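Serine acetyltransferase (Entamoeba histolytica, PDB 3Q1X) probably catalyses the transfer of an acetyl group to the hydroxyl of L-serine, a step of cysteine biosynthesis, and is seen here with L-serine bound. Local coordinates at residues G174-D179 with E194-Y199; V226-T231 with V244-R249. All blocks are in the same frame, centred on the assembly; numbering follows the deposited sequence.

Contact 1. Residues G174-D179 with E194-Y199; sequences GHFFID and EWCRIY. With SER (serine), chain B.
Phe177 and Ile178 bridge in parallel to Arg197 and Ile198, and the two backbones run side by side, end-to-end directions 10° apart, through turn and short strand alike. Phe177 gives its N-H to Cys196 O at 3.0 Å and takes the N-H of Ile198 on its own O, after which Asp179 N reaches Ile198 O at 2.8 Å. At the turn, Trp195 N donates to Gly174 O in the carbonyl plane, and a water links that oxygen to Cys196 N. His175 lies over the indole of Trp195 in an offset stack, planes 17° apart, with its CB 3.5 Å above the centroid of the five-membered ring, almost on the normal. The two residues hold the same corner of successive coils, both with positive phi, and their stacking one above the other comes from the regular coils of the left-handed beta-helix. Inside, Phe176 has its CG anti to the backbone N (chi1 -177°), from where the edge of its ring meets Ile198 CD1, 3.7 Å from CE1; Val133 of helix 128-144 also touches this side chain. At the far end Asp179 OD2 accepts from the amino N of the bound serine at 2.7 Å, and a water joins the same OD2 to Tyr199 OH, itself bonded to His208 N of the second subunit. Arg222 of that subunit also bonds the serine.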
loop_
_atom_site.group_PDB
_atom_site.type_symbol
_atom_site.label_atom_id
_atom_site.label_comp_id
_atom_site.label_asym_id
_atom_site.label_seq_id
_atom_site.Cartn_x
_atom_site.Cartn_y
_atom_site.Cartn_z
ATOM N N GLY A 174 -12.595 11.057 19.128
ATOM C CA GLY A 174 -13.185 9.721 19.046
ATOM C C GLY A 174 -14.255 9.534 17.988
ATOM O O GLY A 174 -14.552 10.446 17.220
ATOM N N HIS A 175 -14.851 8.346 17.978
ATOM C CA HIS A 175 -15.802 7.932 16.948
ATOM C C HIS A 175 -15.256 8.213 15.547
ATOM O O HIS A 175 -15.967 8.726 14.680
ATOM C CB HIS A 175 -17.171 8.610 17.149
ATOM C CG HIS A 175 -17.835 8.271 18.446
ATOM N ND1 HIS A 175 -18.733 7.234 18.577
ATOM C CD2 HIS A 175 -17.736 8.838 19.671
ATOM C CE1 HIS A 175 -19.160 7.177 19.825
ATOM N NE2 HIS A 175 -18.567 8.137 20.511
ATOM N N PHE A 176 -13.988 7.875 15.350
ATOM C CA PHE A 176 -13.281 8.163 14.122
ATOM C C PHE A 176 -13.302 6.940 13.213
ATOM O O PHE A 176 -13.079 5.812 13.664
ATOM C CB PHE A 176 -11.843 8.594 14.435
ATOM C CG PHE A 176 -11.039 8.981 13.226
ATOM C CD1 PHE A 176 -11.459 10.002 12.381
ATOM C CD2 PHE A 176 -9.860 8.321 12.935
ATOM C CE1 PHE A 176 -10.708 10.354 11.251
ATOM C CE2 PHE A 176 -9.091 8.670 11.810
ATOM C CZ PHE A 176 -9.521 9.690 10.967
ATOM N N PHE A 177 -13.576 7.165 11.933
ATOM C CA PHE A 177 -13.627 6.072 10.957
ATOM C C PHE A 177 -13.041 6.449 9.607
ATOM O O PHE A 177 -13.502 7.392 8.959
ATOM C CB PHE A 177 -15.065 5.573 10.793
ATOM C CG PHE A 177 -15.227 4.433 9.802
ATOM C CD1 PHE A 177 -14.369 3.327 9.810
ATOM C CD2 PHE A 177 -16.286 4.446 8.898
ATOM C CE1 PHE A 177 -14.545 2.274 8.901
ATOM C CE2 PHE A 177 -16.479 3.396 7.991
ATOM C CZ PHE A 177 -15.604 2.310 7.990
ATOM N N ILE A 178 -12.018 5.702 9.190
ATOM C CA ILE A 178 -11.514 5.746 7.828
ATOM C C ILE A 178 -11.983 4.466 7.119
ATOM O O ILE A 178 -11.582 3.370 7.489
ATOM C CB ILE A 178 -9.964 5.840 7.765
ATOM C CG1 ILE A 178 -9.463 7.137 8.410
ATOM C CG2 ILE A 178 -9.486 5.736 6.326
ATOM C CD1 ILE A 178 -8.024 7.081 8.877
ATOM N N ASP A 179 -12.838 4.612 6.114
ATOM C CA ASP A 179 -13.278 3.479 5.313
ATOM C C ASP A 179 -12.414 3.345 4.081
ATOM O O ASP A 179 -12.139 4.343 3.402
ATOM C CB ASP A 179 -14.738 3.657 4.884
ATOM C CG ASP A 179 -15.399 2.352 4.477
ATOM O OD1 ASP A 179 -14.781 1.256 4.562
ATOM O OD2 ASP A 179 -16.571 2.417 4.077
ATOM N N GLU A 194 -14.827 14.974 16.671
ATOM C CA GLU A 194 -15.538 13.721 16.894
ATOM C C GLU A 194 -16.338 13.335 15.655
ATOM O O GLU A 194 -16.745 14.205 14.882
ATOM C CB GLU A 194 -16.496 13.889 18.088
ATOM C CG GLU A 194 -16.934 12.607 18.780
ATOM C CD GLU A 194 -15.918 12.087 19.787
ATOM O OE1 GLU A 194 -16.075 10.933 20.238
ATOM O OE2 GLU A 194 -14.963 12.822 20.128
ATOM N N TRP A 195 -16.575 12.035 15.475
ATOM C CA TRP A 195 -17.439 11.543 14.403
ATOM C C TRP A 195 -17.011 11.997 13.011
ATOM O O TRP A 195 -17.822 12.486 12.222
ATOM C CB TRP A 195 -18.909 11.909 14.676
ATOM C CG TRP A 195 -19.583 10.957 15.583
ATOM C CD1 TRP A 195 -19.927 11.166 16.882
ATOM C CD2 TRP A 195 -20.018 9.635 15.255
ATOM N NE1 TRP A 195 -20.554 10.054 17.392
ATOM C CE2 TRP A 195 -20.623 9.097 16.411
ATOM C CE3 TRP A 195 -19.955 8.852 14.091
ATOM C CZ2 TRP A 195 -21.156 7.802 16.445
ATOM C CZ3 TRP A 195 -20.486 7.560 14.124
ATOM C CH2 TRP A 195 -21.080 7.053 15.295
ATOM N N CYS A 196 -15.726 11.843 12.717
ATOM C CA CYS A 196 -15.225 12.125 11.383
ATOM C C CYS A 196 -15.215 10.830 10.596
ATOM O O CYS A 196 -14.715 9.804 11.070
ATOM C CB CYS A 196 -13.834 12.751 11.423
ATOM S SG CYS A 196 -13.285 13.373 9.830
ATOM N N ARG A 197 -15.816 10.874 9.414
ATOM C CA ARG A 197 -15.847 9.736 8.510
ATOM C C ARG A 197 -15.067 10.090 7.255
ATOM O O ARG A 197 -15.419 11.033 6.549
ATOM C CB ARG A 197 -17.291 9.378 8.154
ATOM C CG ARG A 197 -17.449 8.084 7.381
ATOM C CD ARG A 197 -18.922 7.785 7.152
ATOM N NE ARG A 197 -19.644 7.598 8.410
ATOM C CZ ARG A 197 -20.966 7.540 8.531
ATOM N NH1 ARG A 197 -21.754 7.672 7.467
ATOM N NH2 ARG A 197 -21.503 7.359 9.728
ATOM N N ILE A 198 -14.009 9.334 6.983
ATOM C CA ILE A 198 -13.083 9.648 5.891
ATOM C C ILE A 198 -12.940 8.465 4.943
ATOM O O ILE A 198 -12.748 7.331 5.382
ATOM C CB ILE A 198 -11.679 10.064 6.437
ATOM C CG1 ILE A 198 -11.773 11.370 7.234
ATOM C CG2 ILE A 198 -10.639 10.167 5.316
ATOM C CD1 ILE A 198 -10.452 11.836 7.847
ATOM N N TYR A 199 -13.010 8.749 3.647
ATOM C CA TYR A 199 -12.862 7.745 2.611
ATOM C C TYR A 199 -11.478 7.727 1.954
ATOM O O TYR A 199 -10.604 8.575 2.234
ATOM C CB TYR A 199 -13.965 7.904 1.565
ATOM C CG TYR A 199 -15.299 7.493 2.106
ATOM C CD1 TYR A 199 -15.724 6.164 2.020
ATOM C CD2 TYR A 199 -16.126 8.415 2.761
ATOM C CE1 TYR A 199 -16.949 5.769 2.545
ATOM C CE2 TYR A 199 -17.361 8.027 3.295
ATOM C CZ TYR A 199 -17.763 6.704 3.176
ATOM O OH TYR A 199 -18.968 6.306 3.702
HETATM N N SER B . -17.861 0.426 2.747
HETATM C CA SER B . -19.002 1.213 2.186
HETATM C C SER B . -20.088 0.285 1.663
HETATM O O SER B . -19.931 -0.935 1.662
HETATM C CB SER B . -18.514 2.140 1.068
HETATM O OG SER B . -18.043 1.394 -0.047
HETATM O OXT SER B . -21.141 0.737 1.233
HETATM O O HOH W 1 -13.570 11.396 14.548
HETATM O O HOH W 2 -16.940 8.445 12.097
HETATM O O HOH W 3 -18.822 3.827 4.419
#

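Contact 2. Residues V226-T231 with V244-R249; sequences VGDYVT and VGSHVR
Tyr229 and His247 leave the same corner of neighbouring coils with a shared heading, the ring planes 5° apart but displaced, with little of one covering the other. What covers the imidazole is the root of the tyrosine: Tyr229 CB sits over one face, 3.6 Å from His247 CD2, while CD2 of the phenol ring approaches His247 NE2. Both side chains turn CG anti to the carbonyl carbon (chi1 -64° and -61°), which gives the two rings their common direction. The phenol OH continues to Glu212 of the second subunit. Before this pair, Ser246 OG accepts the N-H of Asp228 at 2.9 Å in a nearly straight bond, and a water spans from OG to Asp228 OD2; OD1 of that carboxylate is held by Glu194 N. Asp228 O in turn receives His247 N at 2.8 Å. On the inner side, Val226 CG2 packs against Val244 CB at 4.1 Å, and Val230 CG2 leans on Gly245 O, 3.3 Å away, a buried carbonyl with no polar partner in the model. Thr231 N then closes on Val248 O. Aliphatic residues stacked inward coil upon coil, here the valines, are typical of the hexapeptide-repeat left-handed parallel beta-helix.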
loop_
_atom_site.group_PDB
_atom_site.type_symbol
_atom_site.label_atom_id
_atom_site.label_comp_id
_atom_site.label_asym_id
_atom_site.label_seq_id
_atom_site.Cartn_x
_atom_site.Cartn_y
_atom_site.Cartn_z
ATOM N N VAL A 226 -10.778 20.444 11.425
ATOM C CA VAL A 226 -12.065 19.889 11.043
ATOM C C VAL A 226 -12.907 19.706 12.309
ATOM O O VAL A 226 -12.411 19.219 13.325
ATOM C CB VAL A 226 -11.871 18.543 10.278
ATOM C CG1 VAL A 226 -13.182 17.874 10.009
ATOM C CG2 VAL A 226 -11.127 18.761 8.959
ATOM N N GLY A 227 -14.171 20.121 12.248
ATOM C CA GLY A 227 -15.092 20.032 13.390
ATOM C C GLY A 227 -15.669 18.643 13.590
ATOM O O GLY A 227 -15.039 17.638 13.231
ATOM N N ASP A 228 -16.867 18.587 14.170
ATOM C CA ASP A 228 -17.540 17.326 14.486
ATOM C C ASP A 228 -18.530 16.927 13.398
ATOM O O ASP A 228 -19.050 17.780 12.676
ATOM C CB ASP A 228 -18.266 17.437 15.831
ATOM C CG ASP A 228 -17.345 17.850 16.966
ATOM O OD1 ASP A 228 -16.148 17.501 16.936
ATOM O OD2 ASP A 228 -17.826 18.513 17.908
ATOM N N TYR A 229 -18.773 15.626 13.268
ATOM C CA TYR A 229 -19.752 15.104 12.311
ATOM C C TYR A 229 -19.475 15.533 10.864
ATOM O O TYR A 229 -20.386 15.933 10.126
ATOM C CB TYR A 229 -21.170 15.491 12.736
ATOM C CG TYR A 229 -21.580 14.883 14.050
ATOM C CD1 TYR A 229 -22.106 13.597 14.102
ATOM C CD2 TYR A 229 -21.432 15.590 15.247
ATOM C CE1 TYR A 229 -22.474 13.025 15.304
ATOM C CE2 TYR A 229 -21.802 15.024 16.463
ATOM C CZ TYR A 229 -22.326 13.741 16.480
ATOM O OH TYR A 229 -22.704 13.165 17.673
ATOM N N VAL A 230 -18.207 15.446 10.475
ATOM C CA VAL A 230 -17.780 15.770 9.126
ATOM C C VAL A 230 -17.564 14.486 8.344
ATOM O O VAL A 230 -16.977 13.526 8.859
ATOM C CB VAL A 230 -16.484 16.603 9.139
ATOM C CG1 VAL A 230 -15.923 16.808 7.728
ATOM C CG2 VAL A 230 -16.728 17.934 9.837
ATOM N N THR A 231 -18.060 14.471 7.111
ATOM C CA THR A 231 -17.816 13.360 6.191
ATOM C C THR A 231 -17.039 13.860 4.984
ATOM O O THR A 231 -17.450 14.818 4.316
ATOM C CB THR A 231 -19.126 12.681 5.745
ATOM O OG1 THR A 231 -19.928 12.410 6.895
ATOM C CG2 THR A 231 -18.844 11.368 5.010
ATOM N N VAL A 244 -12.657 23.734 8.662
ATOM C CA VAL A 244 -13.900 23.105 8.247
ATOM C C VAL A 244 -14.802 22.981 9.479
ATOM O O VAL A 244 -14.394 22.448 10.522
ATOM C CB VAL A 244 -13.659 21.722 7.582
ATOM C CG1 VAL A 244 -14.974 21.094 7.156
ATOM C CG2 VAL A 244 -12.721 21.851 6.385
ATOM N N GLY A 245 -16.020 23.497 9.363
ATOM C CA GLY A 245 -16.962 23.507 10.478
ATOM C C GLY A 245 -17.556 22.141 10.759
ATOM O O GLY A 245 -17.205 21.155 10.103
ATOM N N SER A 246 -18.460 22.084 11.732
ATOM C CA SER A 246 -19.137 20.842 12.084
ATOM C C SER A 246 -20.258 20.545 11.094
ATOM O O SER A 246 -20.682 21.431 10.345
ATOM C CB SER A 246 -19.674 20.892 13.519
ATOM O OG SER A 246 -18.613 20.837 14.463
ATOM N N HIS A 247 -20.716 19.293 11.081
ATOM C CA HIS A 247 -21.825 18.861 10.221
ATOM C C HIS A 247 -21.622 19.301 8.761
ATOM O O HIS A 247 -22.519 19.865 8.129
ATOM C CB HIS A 247 -23.177 19.334 10.789
ATOM C CG HIS A 247 -23.481 18.798 12.156
ATOM N ND1 HIS A 247 -23.196 19.496 13.312
ATOM C CD2 HIS A 247 -24.047 17.633 12.551
ATOM C CE1 HIS A 247 -23.567 18.781 14.358
ATOM N NE2 HIS A 247 -24.086 17.646 13.925
ATOM N N VAL A 248 -20.419 19.045 8.248
ATOM C CA VAL A 248 -20.065 19.350 6.869
ATOM C C VAL A 248 -19.957 18.050 6.067
ATOM O O VAL A 248 -19.382 17.068 6.536
ATOM C CB VAL A 248 -18.734 20.155 6.791
ATOM C CG1 VAL A 248 -18.231 20.255 5.363
ATOM C CG2 VAL A 248 -18.916 21.555 7.385
ATOM N N ARG A 249 -20.545 18.051 4.875
ATOM C CA ARG A 249 -20.426 16.945 3.930
ATOM C C ARG A 249 -19.571 17.408 2.752
ATOM O O ARG A 249 -19.864 18.434 2.130
ATOM C CB ARG A 249 -21.815 16.504 3.446
ATOM C CG ARG A 249 -22.705 15.893 4.529
ATOM C CD ARG A 249 -24.200 16.112 4.240
ATOM N NE ARG A 249 -25.060 15.268 5.076
ATOM C CZ ARG A 249 -25.995 14.433 4.619
ATOM N NH1 ARG A 249 -26.229 14.318 3.314
ATOM N NH2 ARG A 249 -26.706 13.711 5.475
HETATM O O HOH W 4 -19.805 20.914 16.972
#

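Overall arrangement
From the N terminus the chain first builds its helices, up to helix 150-162, and then winds into the beta-helix. Contact 1 closes an early coil, the loop between its segments running through strands 185-186 and 191-192; contact 2 closes a later one, 244-249 returning to 226-231. The two follow in series, neither nested nor crossed, yet they adjoin: Arg197 N meets Val230 O in a probable hydrogen bond and Trp195 packs on Tyr229, so 194-199 lies between 174-179 and 226-231 in the stack. Contact 1 borders helices 82-113 and 128-144, contact 2 lies farther along the beta-helix, and both touch the second subunit.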